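Local coordinates for hypothetical multiheme protein (Ignicoccus hospitalis KIN4/I, PDB 4QO5), which is a membrane-associated octaheme cytochrome c that probably passes electrons along its row of hemes, though its physiological role is not established, at residues P55-E60 with L291-V296; A285-S290 with V404-A409; V300-T305 with D309-V314. All blocks are in the same frame, centred on the assembly; numbering follows the deposited sequence.

Contact 1 (P55-E60 with L291-V296); sequences PALERE and LLVNPV. With HEC (heme c), chain D.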
loop_
_atom_site.group_PDB
_atom_site.type_symbol
_atom_site.label_atom_id
_atom_site.label_comp_id
_atom_site.label_asym_id
_atom_site.label_seq_id
_atom_site.Cartn_x
_atom_site.Cartn_y
_atom_site.Cartn_z
ATOM N N PRO A 55 26.211 -31.766 -5.360
ATOM C CA PRO A 55 25.797 -32.476 -4.138
ATOM C C PRO A 55 24.293 -32.323 -3.913
ATOM O O PRO A 55 23.713 -31.332 -4.369
ATOM C CB PRO A 55 26.557 -31.745 -3.027
ATOM C CG PRO A 55 27.658 -30.990 -3.717
ATOM C CD PRO A 55 27.151 -30.664 -5.081
ATOM N N ALA A 56 23.680 -33.276 -3.220
ATOM C CA ALA A 56 22.225 -33.308 -3.064
ATOM C C ALA A 56 21.596 -31.990 -2.605
ATOM O O ALA A 56 20.612 -31.533 -3.183
ATOM C CB ALA A 56 21.811 -34.444 -2.151
ATOM N N LEU A 57 22.181 -31.365 -1.587
ATOM C CA LEU A 57 21.626 -30.125 -1.036
ATOM C C LEU A 57 21.660 -28.939 -2.006
ATOM O O LEU A 57 20.828 -28.037 -1.930
ATOM C CB LEU A 57 22.349 -29.751 0.264
ATOM C CG LEU A 57 21.997 -30.593 1.490
ATOM C CD1 LEU A 57 22.754 -30.091 2.703
ATOM C CD2 LEU A 57 20.494 -30.583 1.749
ATOM N N GLU A 58 22.627 -28.954 -2.914
ATOM C CA GLU A 58 22.871 -27.846 -3.824
ATOM C C GLU A 58 22.070 -28.028 -5.120
ATOM O O GLU A 58 21.777 -27.075 -5.840
ATOM C CB GLU A 58 24.370 -27.799 -4.140
ATOM C CG GLU A 58 24.787 -26.796 -5.207
ATOM C CD GLU A 58 24.908 -25.381 -4.666
ATOM O OE1 GLU A 58 25.093 -25.232 -3.439
ATOM O OE2 GLU A 58 24.827 -24.422 -5.469
ATOM N N ARG A 59 21.721 -29.270 -5.408
ATOM C CA ARG A 59 21.135 -29.636 -6.692
ATOM C C ARG A 59 19.668 -29.188 -6.834
ATOM O O ARG A 59 18.878 -29.316 -5.899
ATOM C CB ARG A 59 21.261 -31.168 -6.811
ATOM C CG ARG A 59 20.705 -31.803 -8.042
ATOM C CD ARG A 59 21.226 -33.238 -8.162
ATOM N NE ARG A 59 20.714 -34.096 -7.094
ATOM C CZ ARG A 59 21.461 -34.884 -6.330
ATOM N NH1 ARG A 59 20.882 -35.625 -5.400
ATOM N NH2 ARG A 59 22.778 -34.939 -6.496
ATOM N N GLU A 60 19.296 -28.686 -8.010
ATOM C CA GLU A 60 17.927 -28.235 -8.241
ATOM C C GLU A 60 17.273 -28.930 -9.442
ATOM O O GLU A 60 16.483 -28.315 -10.161
ATOM C CB GLU A 60 17.892 -26.715 -8.444
ATOM C CG GLU A 60 18.243 -25.941 -7.153
ATOM C CD GLU A 60 18.124 -24.436 -7.325
ATOM O OE1 GLU A 60 18.684 -23.893 -8.299
ATOM O OE2 GLU A 60 17.482 -23.796 -6.465
ATOM N N LEU A 291 14.028 -24.793 1.433
ATOM C CA LEU A 291 15.020 -25.631 2.096
ATOM C C LEU A 291 15.892 -24.716 2.955
ATOM O O LEU A 291 16.476 -23.756 2.454
ATOM C CB LEU A 291 15.893 -26.329 1.061
ATOM C CG LEU A 291 17.177 -27.006 1.544
ATOM C CD1 LEU A 291 16.887 -28.119 2.578
ATOM C CD2 LEU A 291 17.938 -27.578 0.342
ATOM N N LEU A 292 15.955 -24.996 4.249
ATOM C CA LEU A 292 16.768 -24.204 5.175
ATOM C C LEU A 292 17.795 -25.108 5.845
ATOM O O LEU A 292 17.450 -26.175 6.359
ATOM C CB LEU A 292 15.891 -23.549 6.240
ATOM C CG LEU A 292 14.834 -22.533 5.780
ATOM C CD1 LEU A 292 14.139 -21.950 7.014
ATOM C CD2 LEU A 292 15.380 -21.399 4.856
ATOM N N VAL A 293 19.060 -24.696 5.808
ATOM C CA VAL A 293 20.150 -25.501 6.355
ATOM C C VAL A 293 20.992 -24.670 7.328
ATOM O O VAL A 293 21.310 -23.500 7.053
ATOM C CB VAL A 293 21.050 -26.059 5.221
ATOM C CG1 VAL A 293 22.183 -26.903 5.783
ATOM C CG2 VAL A 293 20.227 -26.907 4.262
ATOM N N ASN A 294 21.348 -25.263 8.469
ATOM C CA ASN A 294 22.186 -24.559 9.436
ATOM C C ASN A 294 23.596 -24.351 8.869
ATOM O O ASN A 294 24.242 -25.308 8.447
ATOM C CB ASN A 294 22.237 -25.335 10.751
ATOM C CG ASN A 294 22.959 -24.578 11.844
ATOM O OD1 ASN A 294 24.168 -24.355 11.769
ATOM N ND2 ASN A 294 22.222 -24.194 12.876
ATOM N N PRO A 295 24.074 -23.090 8.853
ATOM C CA PRO A 295 25.339 -22.766 8.174
ATOM C C PRO A 295 26.569 -23.339 8.847
ATOM O O PRO A 295 27.617 -23.478 8.206
ATOM C CB PRO A 295 25.382 -21.228 8.221
ATOM C CG PRO A 295 24.455 -20.845 9.325
ATOM C CD PRO A 295 23.364 -21.883 9.303
ATOM N N VAL A 296 26.443 -23.673 10.125
ATOM C CA VAL A 296 27.559 -24.185 10.899
ATOM C C VAL A 296 27.515 -25.705 11.073
ATOM O O VAL A 296 28.543 -26.384 10.959
ATOM C CB VAL A 296 27.611 -23.484 12.274
ATOM C CG1 VAL A 296 28.647 -24.131 13.185
ATOM C CG2 VAL A 296 27.883 -21.998 12.069
HETATM FE FE HEC D . 14.117 -26.315 -14.500
HETATM C CHA HEC D . 16.670 -25.155 -12.540
HETATM C CHB HEC D . 11.884 -24.457 -12.678
HETATM C CHC HEC D . 11.717 -27.172 -16.677
HETATM C CHD HEC D . 16.234 -28.526 -16.052
HETATM N NA HEC D . 14.256 -25.027 -12.928
HETATM C C1A HEC D . 15.413 -24.681 -12.261
HETATM C C2A HEC D . 15.088 -23.700 -11.250
HETATM C C3A HEC D . 13.756 -23.520 -11.296
HETATM C C4A HEC D . 13.213 -24.350 -12.346
HETATM C CMA HEC D . 12.903 -22.588 -10.407
HETATM C CAA HEC D . 16.117 -23.051 -10.272
HETATM C CBA HEC D . 16.461 -21.660 -10.818
HETATM C CGA HEC D . 17.301 -20.880 -9.832
HETATM O O1A HEC D . 17.947 -21.469 -8.926
HETATM O O2A HEC D . 17.323 -19.632 -9.968
HETATM N NB HEC D . 12.237 -25.934 -14.566
HETATM C C1B HEC D . 11.467 -25.077 -13.815
HETATM C C2B HEC D . 10.180 -24.936 -14.410
HETATM C C3B HEC D . 10.204 -25.660 -15.555
HETATM C C4B HEC D . 11.461 -26.297 -15.663
HETATM C CMB HEC D . 9.089 -24.034 -13.795
HETATM C CAB HEC D . 9.245 -25.887 -16.722
HETATM C CBB HEC D . 8.430 -24.587 -17.065
HETATM N NC HEC D . 13.962 -27.644 -16.027
HETATM C C1C HEC D . 12.899 -27.829 -16.854
HETATM C C2C HEC D . 13.151 -28.972 -17.719
HETATM C C3C HEC D . 14.502 -29.087 -17.721
HETATM C C4C HEC D . 14.971 -28.413 -16.536
HETATM C CMC HEC D . 12.233 -29.171 -18.955
HETATM C CAC HEC D . 15.502 -30.001 -18.497
HETATM C CBC HEC D . 15.141 -30.413 -19.943
HETATM N ND HEC D . 16.085 -26.769 -14.340
HETATM C C1D HEC D . 16.772 -27.699 -15.098
HETATM C C2D HEC D . 18.162 -27.685 -14.761
HETATM C C3D HEC D . 18.312 -26.652 -13.663
HETATM C C4D HEC D . 16.975 -26.138 -13.442
HETATM C CMD HEC D . 19.294 -28.544 -15.363
HETATM C CAD HEC D . 19.640 -26.291 -12.971
HETATM C CBD HEC D . 19.695 -27.133 -11.694
HETATM C CGD HEC D . 21.015 -26.994 -10.976
HETATM O O1D HEC D . 21.211 -27.674 -9.916
HETATM O O2D HEC D . 21.865 -26.210 -11.465
#

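Contact 2 (A285-S290 with V404-A409); sequences ATCHMS and VKICSA. With HEC (heme c), chain H.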
loop_
_atom_site.group_PDB
_atom_site.type_symbol
_atom_site.label_atom_id
_atom_site.label_comp_id
_atom_site.label_asym_id
_atom_site.label_seq_id
_atom_site.Cartn_x
_atom_site.Cartn_y
_atom_site.Cartn_z
ATOM N N ALA A 285 8.876 -17.220 1.516
ATOM C CA ALA A 285 9.460 -18.536 1.213
ATOM C C ALA A 285 10.198 -19.121 2.419
ATOM O O ALA A 285 10.132 -20.324 2.664
ATOM C CB ALA A 285 10.391 -18.454 0.028
ATOM N N THR A 286 10.898 -18.270 3.170
ATOM C CA THR A 286 11.665 -18.732 4.335
ATOM C C THR A 286 10.811 -19.571 5.263
ATOM O O THR A 286 11.205 -20.665 5.682
ATOM C CB THR A 286 12.240 -17.548 5.172
ATOM O OG1 THR A 286 12.999 -16.665 4.327
ATOM C CG2 THR A 286 13.122 -18.090 6.291
ATOM N N CYS A 287 9.607 -19.090 5.542
ATOM C CA CYS A 287 8.779 -19.767 6.522
ATOM C C CYS A 287 7.834 -20.789 5.913
ATOM O O CYS A 287 7.362 -21.681 6.611
ATOM C CB CYS A 287 8.000 -18.749 7.329
ATOM S SG CYS A 287 9.133 -17.677 8.263
ATOM N N HIS A 288 7.574 -20.658 4.615
ATOM C CA HIS A 288 6.536 -21.456 3.968
ATOM C C HIS A 288 6.962 -22.543 3.011
ATOM O O HIS A 288 6.184 -23.464 2.780
ATOM C CB HIS A 288 5.549 -20.537 3.251
ATOM C CG HIS A 288 4.644 -19.837 4.196
ATOM N ND1 HIS A 288 3.673 -20.503 4.910
ATOM C CD2 HIS A 288 4.618 -18.552 4.622
ATOM C CE1 HIS A 288 3.058 -19.653 5.709
ATOM N NE2 HIS A 288 3.595 -18.461 5.528
ATOM N N MET A 289 8.177 -22.461 2.469
ATOM C CA MET A 289 8.539 -23.331 1.348
ATOM C C MET A 289 9.994 -23.764 1.295
ATOM O O MET A 289 10.299 -24.865 0.840
ATOM C CB MET A 289 8.205 -22.643 0.002
ATOM C CG MET A 289 6.715 -22.382 -0.195
ATOM S SD MET A 289 6.280 -21.837 -1.854
ATOM C CE MET A 289 6.330 -23.399 -2.761
ATOM N N SER A 290 10.894 -22.905 1.746
ATOM C CA SER A 290 12.321 -23.066 1.425
ATOM C C SER A 290 13.017 -24.248 2.103
ATOM O O SER A 290 12.677 -24.617 3.216
ATOM C CB SER A 290 13.074 -21.798 1.817
ATOM O OG SER A 290 12.675 -20.711 1.001
ATOM N N VAL A 404 8.255 -23.592 14.593
ATOM C CA VAL A 404 9.033 -23.029 15.696
ATOM C C VAL A 404 10.533 -23.280 15.487
ATOM O O VAL A 404 11.361 -22.441 15.815
ATOM C CB VAL A 404 8.512 -23.554 17.049
ATOM C CG1 VAL A 404 9.448 -23.172 18.223
ATOM C CG2 VAL A 404 7.095 -23.026 17.272
ATOM N N LYS A 405 10.869 -24.412 14.882
ATOM C CA LYS A 405 12.262 -24.749 14.573
ATOM C C LYS A 405 12.866 -23.734 13.579
ATOM O O LYS A 405 14.050 -23.391 13.666
ATOM C CB LYS A 405 12.342 -26.185 14.032
ATOM C CG LYS A 405 13.753 -26.733 13.845
ATOM C CD LYS A 405 13.714 -28.206 13.403
ATOM C CE LYS A 405 15.040 -28.635 12.801
ATOM N NZ LYS A 405 15.046 -30.078 12.429
ATOM N N ILE A 406 12.051 -23.251 12.643
ATOM C CA ILE A 406 12.485 -22.171 11.763
ATOM C C ILE A 406 12.734 -20.882 12.542
ATOM O O ILE A 406 13.800 -20.291 12.407
ATOM C CB ILE A 406 11.493 -21.907 10.613
ATOM C CG1 ILE A 406 11.380 -23.160 9.736
ATOM C CG2 ILE A 406 11.946 -20.686 9.796
ATOM C CD1 ILE A 406 10.352 -23.049 8.608
ATOM N N CYS A 407 11.770 -20.455 13.363
ATOM C CA CYS A 407 11.950 -19.235 14.166
ATOM C C CYS A 407 13.202 -19.322 15.015
ATOM O O CYS A 407 13.856 -18.293 15.268
ATOM C CB CYS A 407 10.791 -18.998 15.131
ATOM S SG CYS A 407 9.193 -19.388 14.473
ATOM N N SER A 408 13.496 -20.543 15.474
ATOM C CA SER A 408 14.599 -20.805 16.392
ATOM C C SER A 408 15.971 -20.583 15.790
ATOM O O SER A 408 16.970 -20.557 16.508
ATOM C CB SER A 408 14.509 -22.234 16.938
ATOM O OG SER A 408 13.413 -22.320 17.827
ATOM N N ALA A 409 16.027 -20.401 14.477
ATOM C CA ALA A 409 17.277 -19.976 13.859
ATOM C C ALA A 409 17.634 -18.565 14.312
ATOM O O ALA A 409 18.811 -18.191 14.313
ATOM C CB ALA A 409 17.180 -20.034 12.338
HETATM FE FE HEC H . 2.911 -16.661 6.438
HETATM C CHA HEC H . 0.117 -18.170 7.779
HETATM C CHB HEC H . 1.433 -16.555 3.355
HETATM C CHC HEC H . 5.321 -14.538 5.388
HETATM C CHD HEC H . 4.750 -17.524 9.103
HETATM N NA HEC H . 1.140 -17.263 5.716
HETATM C C1A HEC H . 0.082 -17.785 6.448
HETATM C C2A HEC H . -1.072 -17.856 5.586
HETATM C C3A HEC H . -0.726 -17.389 4.372
HETATM C C4A HEC H . 0.677 -17.022 4.417
HETATM C CMA HEC H . -1.612 -17.270 3.108
HETATM C CAA HEC H . -2.459 -18.357 6.046
HETATM C CBA HEC H . -2.712 -19.752 5.459
HETATM C CGA HEC H . -3.952 -20.250 6.156
HETATM O O1A HEC H . -5.075 -19.892 5.720
HETATM O O2A HEC H . -3.805 -20.970 7.180
HETATM N NB HEC H . 3.319 -15.800 4.689
HETATM C C1B HEC H . 2.513 -15.771 3.572
HETATM C C2B HEC H . 2.918 -14.692 2.743
HETATM C C3B HEC H . 3.958 -14.131 3.375
HETATM C C4B HEC H . 4.251 -14.831 4.575
HETATM C CMB HEC H . 2.192 -14.378 1.401
HETATM C CAB HEC H . 4.845 -12.925 3.137
HETATM C CBB HEC H . 4.104 -11.750 2.489
HETATM N NC HEC H . 4.706 -16.213 7.009
HETATM C C1C HEC H . 5.555 -15.227 6.545
HETATM C C2C HEC H . 6.788 -15.254 7.305
HETATM C C3C HEC H . 6.431 -15.857 8.456
HETATM C C4C HEC H . 5.240 -16.602 8.216
HETATM C CMC HEC H . 7.755 -14.059 7.171
HETATM C CAC HEC H . 7.169 -16.161 9.780
HETATM C CBC HEC H . 8.243 -15.167 10.246
HETATM N ND HEC H . 2.497 -17.696 8.165
HETATM C C1D HEC H . 3.435 -17.893 9.166
HETATM C C2D HEC H . 2.823 -18.582 10.261
HETATM C C3D HEC H . 1.373 -18.758 9.863
HETATM C C4D HEC H . 1.258 -18.190 8.533
HETATM C CMD HEC H . 3.503 -18.995 11.585
HETATM C CAD HEC H . 0.262 -19.473 10.640
HETATM C CBD HEC H . 0.441 -20.952 10.236
HETATM C CGD HEC H . -0.877 -21.670 10.338
HETATM O O1D HEC H . -1.927 -20.994 10.238
HETATM O O2D HEC H . -0.892 -22.919 10.523
#

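Contact 3 (V300-T305 with D309-V314); sequences VIAERT and DTRLWV. With HEC (heme c), chain H.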
loop_
_atom_site.group_PDB
_atom_site.type_symbol
_atom_site.label_atom_id
_atom_site.label_comp_id
_atom_site.label_asym_id
_atom_site.label_seq_id
_atom_site.Cartn_x
_atom_site.Cartn_y
_atom_site.Cartn_z
ATOM N N VAL A 300 19.651 -29.933 8.432
ATOM C CA VAL A 300 18.488 -29.413 7.728
ATOM C C VAL A 300 17.484 -28.882 8.743
ATOM O O VAL A 300 17.001 -29.617 9.597
ATOM C CB VAL A 300 17.831 -30.483 6.835
ATOM C CG1 VAL A 300 16.532 -29.952 6.219
ATOM C CG2 VAL A 300 18.792 -30.905 5.745
ATOM N N ILE A 301 17.198 -27.589 8.664
ATOM C CA ILE A 301 16.227 -26.952 9.540
ATOM C C ILE A 301 14.811 -27.169 9.023
ATOM O O ILE A 301 13.870 -27.387 9.793
ATOM C CB ILE A 301 16.526 -25.439 9.641
ATOM C CG1 ILE A 301 17.858 -25.213 10.365
ATOM C CG2 ILE A 301 15.374 -24.685 10.327
ATOM C CD1 ILE A 301 18.378 -23.766 10.226
ATOM N N ALA A 302 14.655 -27.111 7.706
ATOM C CA ALA A 302 13.358 -27.355 7.096
ATOM C C ALA A 302 13.605 -27.899 5.703
ATOM O O ALA A 302 14.427 -27.352 4.969
ATOM C CB ALA A 302 12.548 -26.056 7.011
ATOM N N GLU A 303 12.913 -28.978 5.353
ATOM C CA GLU A 303 12.960 -29.500 3.989
ATOM C C GLU A 303 12.107 -28.647 3.054
ATOM O O GLU A 303 11.015 -28.190 3.418
ATOM C CB GLU A 303 12.482 -30.961 3.962
ATOM C CG GLU A 303 13.362 -31.910 4.754
ATOM C CD GLU A 303 14.670 -32.268 4.041
ATOM O OE1 GLU A 303 14.826 -31.935 2.843
ATOM O OE2 GLU A 303 15.542 -32.897 4.683
ATOM N N ARG A 304 12.596 -28.431 1.840
ATOM C CA ARG A 304 11.818 -27.689 0.854
ATOM C C ARG A 304 10.478 -28.372 0.607
ATOM O O ARG A 304 10.386 -29.623 0.590
ATOM C CB ARG A 304 12.578 -27.585 -0.458
ATOM C CG ARG A 304 11.958 -26.589 -1.449
ATOM C CD ARG A 304 12.668 -26.652 -2.773
ATOM N NE ARG A 304 14.055 -26.206 -2.679
ATOM C CZ ARG A 304 15.115 -26.981 -2.881
ATOM N NH1 ARG A 304 14.964 -28.280 -3.143
ATOM N NH2 ARG A 304 16.331 -26.453 -2.798
ATOM N N THR A 305 9.433 -27.571 0.438
ATOM C CA THR A 305 8.155 -28.130 -0.002
ATOM C C THR A 305 7.457 -27.283 -1.064
ATOM O O THR A 305 7.408 -26.057 -0.951
ATOM C CB THR A 305 7.183 -28.351 1.177
ATOM O OG1 THR A 305 6.003 -29.008 0.704
ATOM C CG2 THR A 305 6.794 -27.031 1.833
ATOM N N ASP A 309 0.642 -26.561 2.090
ATOM C CA ASP A 309 -0.254 -27.071 3.132
ATOM C C ASP A 309 0.501 -27.803 4.246
ATOM O O ASP A 309 0.096 -27.769 5.415
ATOM C CB ASP A 309 -1.271 -28.074 2.550
ATOM C CG ASP A 309 -2.004 -27.544 1.326
ATOM O OD1 ASP A 309 -2.606 -28.374 0.609
ATOM O OD2 ASP A 309 -1.974 -26.318 1.078
ATOM N N THR A 310 1.583 -28.487 3.876
ATOM C CA THR A 310 2.278 -29.376 4.799
ATOM C C THR A 310 2.900 -28.659 5.995
ATOM O O THR A 310 3.282 -29.297 6.970
ATOM C CB THR A 310 3.370 -30.212 4.105
ATOM O OG1 THR A 310 4.417 -29.352 3.643
ATOM C CG2 THR A 310 2.785 -30.968 2.940
ATOM N N ARG A 311 3.002 -27.340 5.910
ATOM C CA ARG A 311 3.583 -26.551 6.987
ATOM C C ARG A 311 2.552 -25.903 7.906
ATOM O O ARG A 311 2.900 -25.409 8.980
ATOM C CB ARG A 311 4.512 -25.491 6.415
ATOM C CG ARG A 311 5.676 -26.103 5.691
ATOM C CD ARG A 311 6.879 -25.263 5.852
ATOM N NE ARG A 311 8.025 -25.822 5.166
ATOM C CZ ARG A 311 9.133 -25.137 4.957
ATOM N NH1 ARG A 311 9.215 -23.884 5.397
ATOM N NH2 ARG A 311 10.147 -25.686 4.301
ATOM N N LEU A 312 1.284 -25.944 7.501
ATOM C CA LEU A 312 0.221 -25.247 8.219
ATOM C C LEU A 312 -0.548 -26.176 9.152
ATOM O O LEU A 312 -0.935 -27.282 8.750
ATOM C CB LEU A 312 -0.743 -24.614 7.213
ATOM C CG LEU A 312 -0.103 -23.792 6.097
ATOM C CD1 LEU A 312 -1.146 -23.439 5.022
ATOM C CD2 LEU A 312 0.552 -22.526 6.649
ATOM N N TRP A 313 -0.781 -25.744 10.391
ATOM C CA TRP A 313 -1.555 -26.589 11.310
ATOM C C TRP A 313 -3.007 -26.125 11.395
ATOM O O TRP A 313 -3.904 -26.907 11.683
ATOM C CB TRP A 313 -0.924 -26.650 12.719
ATOM C CG TRP A 313 -0.585 -25.307 13.386
ATOM C CD1 TRP A 313 -1.292 -24.684 14.390
ATOM C CD2 TRP A 313 0.559 -24.470 13.128
ATOM N NE1 TRP A 313 -0.665 -23.511 14.753
ATOM C CE2 TRP A 313 0.469 -23.355 13.996
ATOM C CE3 TRP A 313 1.641 -24.550 12.244
ATOM C CZ2 TRP A 313 1.424 -22.330 14.004
ATOM C CZ3 TRP A 313 2.593 -23.536 12.257
ATOM C CH2 TRP A 313 2.476 -22.437 13.134
ATOM N N VAL A 314 -3.230 -24.835 11.177
ATOM C CA VAL A 314 -4.580 -24.296 11.315
ATOM C C VAL A 314 -4.898 -23.342 10.169
ATOM O O VAL A 314 -4.119 -22.439 9.868
ATOM C CB VAL A 314 -4.766 -23.594 12.677
ATOM C CG1 VAL A 314 -3.725 -22.464 12.861
ATOM C CG2 VAL A 314 -6.195 -23.072 12.827
HETATM FE FE HEC H . 2.911 -16.661 6.438
HETATM C CHA HEC H . 0.117 -18.170 7.779
HETATM C CHB HEC H . 1.433 -16.555 3.355
HETATM C CHC HEC H . 5.321 -14.538 5.388
HETATM C CHD HEC H . 4.750 -17.524 9.103
HETATM N NA HEC H . 1.140 -17.263 5.716
HETATM C C1A HEC H . 0.082 -17.785 6.448
HETATM C C2A HEC H . -1.072 -17.856 5.586
HETATM C C3A HEC H . -0.726 -17.389 4.372
HETATM C C4A HEC H . 0.677 -17.022 4.417
HETATM C CMA HEC H . -1.612 -17.270 3.108
HETATM C CAA HEC H . -2.459 -18.357 6.046
HETATM C CBA HEC H . -2.712 -19.752 5.459
HETATM C CGA HEC H . -3.952 -20.250 6.156
HETATM O O1A HEC H . -5.075 -19.892 5.720
HETATM O O2A HEC H . -3.805 -20.970 7.180
HETATM N NB HEC H . 3.319 -15.800 4.689
HETATM C C1B HEC H . 2.513 -15.771 3.572
HETATM C C2B HEC H . 2.918 -14.692 2.743
HETATM C C3B HEC H . 3.958 -14.131 3.375
HETATM C C4B HEC H . 4.251 -14.831 4.575
HETATM C CMB HEC H . 2.192 -14.378 1.401
HETATM C CAB HEC H . 4.845 -12.925 3.137
HETATM C CBB HEC H . 4.104 -11.750 2.489
HETATM N NC HEC H . 4.706 -16.213 7.009
HETATM C C1C HEC H . 5.555 -15.227 6.545
HETATM C C2C HEC H . 6.788 -15.254 7.305
HETATM C C3C HEC H . 6.431 -15.857 8.456
HETATM C C4C HEC H . 5.240 -16.602 8.216
HETATM C CMC HEC H . 7.755 -14.059 7.171
HETATM C CAC HEC H . 7.169 -16.161 9.780
HETATM C CBC HEC H . 8.243 -15.167 10.246
HETATM N ND HEC H . 2.497 -17.696 8.165
HETATM C C1D HEC H . 3.435 -17.893 9.166
HETATM C C2D HEC H . 2.823 -18.582 10.261
HETATM C C3D HEC H . 1.373 -18.758 9.863
HETATM C C4D HEC H . 1.258 -18.190 8.533
HETATM C CMD HEC H . 3.503 -18.995 11.585
HETATM C CAD HEC H . 0.262 -19.473 10.640
HETATM C CBD HEC H . 0.441 -20.952 10.236
HETATM C CGD HEC H . -0.877 -21.670 10.338
HETATM O O1D HEC H . -1.927 -20.994 10.238
HETATM O O2D HEC H . -0.892 -22.919 10.523
HETATM O O HOH W 1 8.717 -28.855 4.778
#

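Contact 1 (P55-E60 with L291-V296)
Leu291 meets Leu57 with one methyl, its CD2. Its backbone N donates a hydrogen bond to a propionate oxygen of a heme c other than that of chain D. Its CG is anti to the backbone N (chi1 167°), which carries CD2 to 3.7 Å from Leu57 O. The same CD2 is 4.2 Å from Leu57 CD2, and the two leucine side chains cross at about a right angle. Leu292 turns its backbone to Ile301 and Ala302 of the neighbouring strand 300-302. Val293 points back at the loop, with CG2 at 4.4 Å from Leu57 CD1. Leu57 therefore spreads its two methyls over Leu291 and Val293. At Asn294 the chain leaves the strand in an Asx turn, in which OD1 accepts from Val296 N at 2.9 Å. Asn294 ND2 is hydrogen-bonded to Ser29 O of the second subunit.

Beyond Leu57, the loop runs on to the heme of chain D. Glu60 N donates to propionate oxygen O1D of that heme at 2.9 Å, with an angle of 155° at the hydrogen. Glu60 OE1 is 2.6 Å from O1A of the other propionate, so one of the two acids probably holds a proton. OE1 also forms a salt bridge with Lys42. With an alanine here, Lys42 would probably lose its carboxylate mate and O1A its close oxygen neighbour.

The chemistry is thus divided. Methyl groups, and one carbonyl oxygen, join the loop to residues 291-293 in a small contact, while the polar end of the loop is committed to the heme propionates.

Contact 2 (A285-S290 with V404-A409)
Thr286 and Cys287 turn their backbone carbonyls to the tip of Ile406. Just before them, Ala285 O closes the end of helix 284-288. It accepts from Met289 N and Ser290 N, which reach it from opposite faces of its plane. Thr286 O lies 3.9 Å from Ile406 CD1. Thr286 OG1 is hydrogen-bonded back to Thr283 N, just ahead of the helix. Cys287 O is 3.8 Å from the same CD1, and it also accepts a hydrogen bond from Arg311. Ile406 gets there with CG1 anti to its carbonyl carbon (chi1 -62°) and an extended end (chi2 176°). Its second branch, CG2, is 4.4 Å from Cys287 SG. One isoleucine thus makes the whole contact with 285-290.

Cys287 SG is linked to the heme of chain H at CAC, modelled at a stretched 2.9 Å. The side chain of His288 starts away from 404-409. Its NE2 binds the iron of the same heme at 2.1 Å, and Met486 SD supplies the other axial ligand. Met289 is the first residue to leave the helix. Ser290 OG is hydrogen-bonded to a propionate oxygen of another heme c.

Across the contact, Cys407 follows Ile406 and is bonded through SG to a further heme c. The pairing is characteristic of multiheme cytochromes c. Cys287 and His288 close one CxxCH heme-binding motif, Cys407 opens the next CxxCH along the sequence, and Ile406 packs between the two heme-attachment sites, its methyls on backbone carbonyls and on Cys287 SG.

Contact 3 (V300-T305 with D309-V314)
Arg311 and Glu303 share the one direct hydrogen bond between 300-305 and 309-314. Arg311 NH2 donates to Glu303 O at 2.8 Å, with an angle of 146° at the hydrogen. The oxygen lies near the guanidinium plane, at its edge, but the donor stands well above the plane of the carbonyl. A water adds a second link: it donates to Glu303 O and accepts from Arg311 NE. NH2 is also hydrogen-bonded to Ser290 O, and NH1 to Cys287 O.

Van der Waals contacts flank these bonds. Ala302 CB is 3.6 Å from Arg311 NH2, and Thr305 CG2 is 3.8 Å from Arg311 NE. Arg311 bends at chi2 (-146°), away from the usual staggered values, to lay its chain alongside Thr305. Thr305 and Thr310 lie alongside with their side chains running in opposite senses, and both hydroxyls bond to Asn307 O in the turn between the segments.

The bonds to the heme of chain H come from the second segment. Trp313 N and Val314 N both donate to propionate oxygen O2D, the former at 2.8 Å and the latter almost straight (176°). O2D also sits 3.3 Å over one face of the Trp313 ring, toward its rim. Arg304 turns the other way and bonds through NE to a propionate of another heme.

Arg311 carries no carboxylate partner in this contact. Its buried charge is met by three backbone carbonyls and a water, which is likely to fix the guanidinium's rotation, while consecutive peptide N-H groups grip the propionate.

All the touching residues of contact 2 are buried, while contacts 1 and 3 each include exposed residues. Contacts 1 and 3 share the two-stranded antiparallel sheet of 292-293 and 300-302, where Ile301 and Ala302 form a classic beta bulge opposite Leu292. Leu292 also packs on Thr286 and Ile406, joining the sheet to contact 2. Contacts 2 and 3 lie closest, about 8 Å between centres, and meet the same heme: contact 2 supplies one of its two axial ligands and one thioether link, contact 3 holds one of its propionates. Contacts 1 and 2, which also touch the second subunit, have no hydrogen bond across them; methyls meet methyls, sulfur or carbonyl oxygens, whereas contact 3 is polar and hydrated.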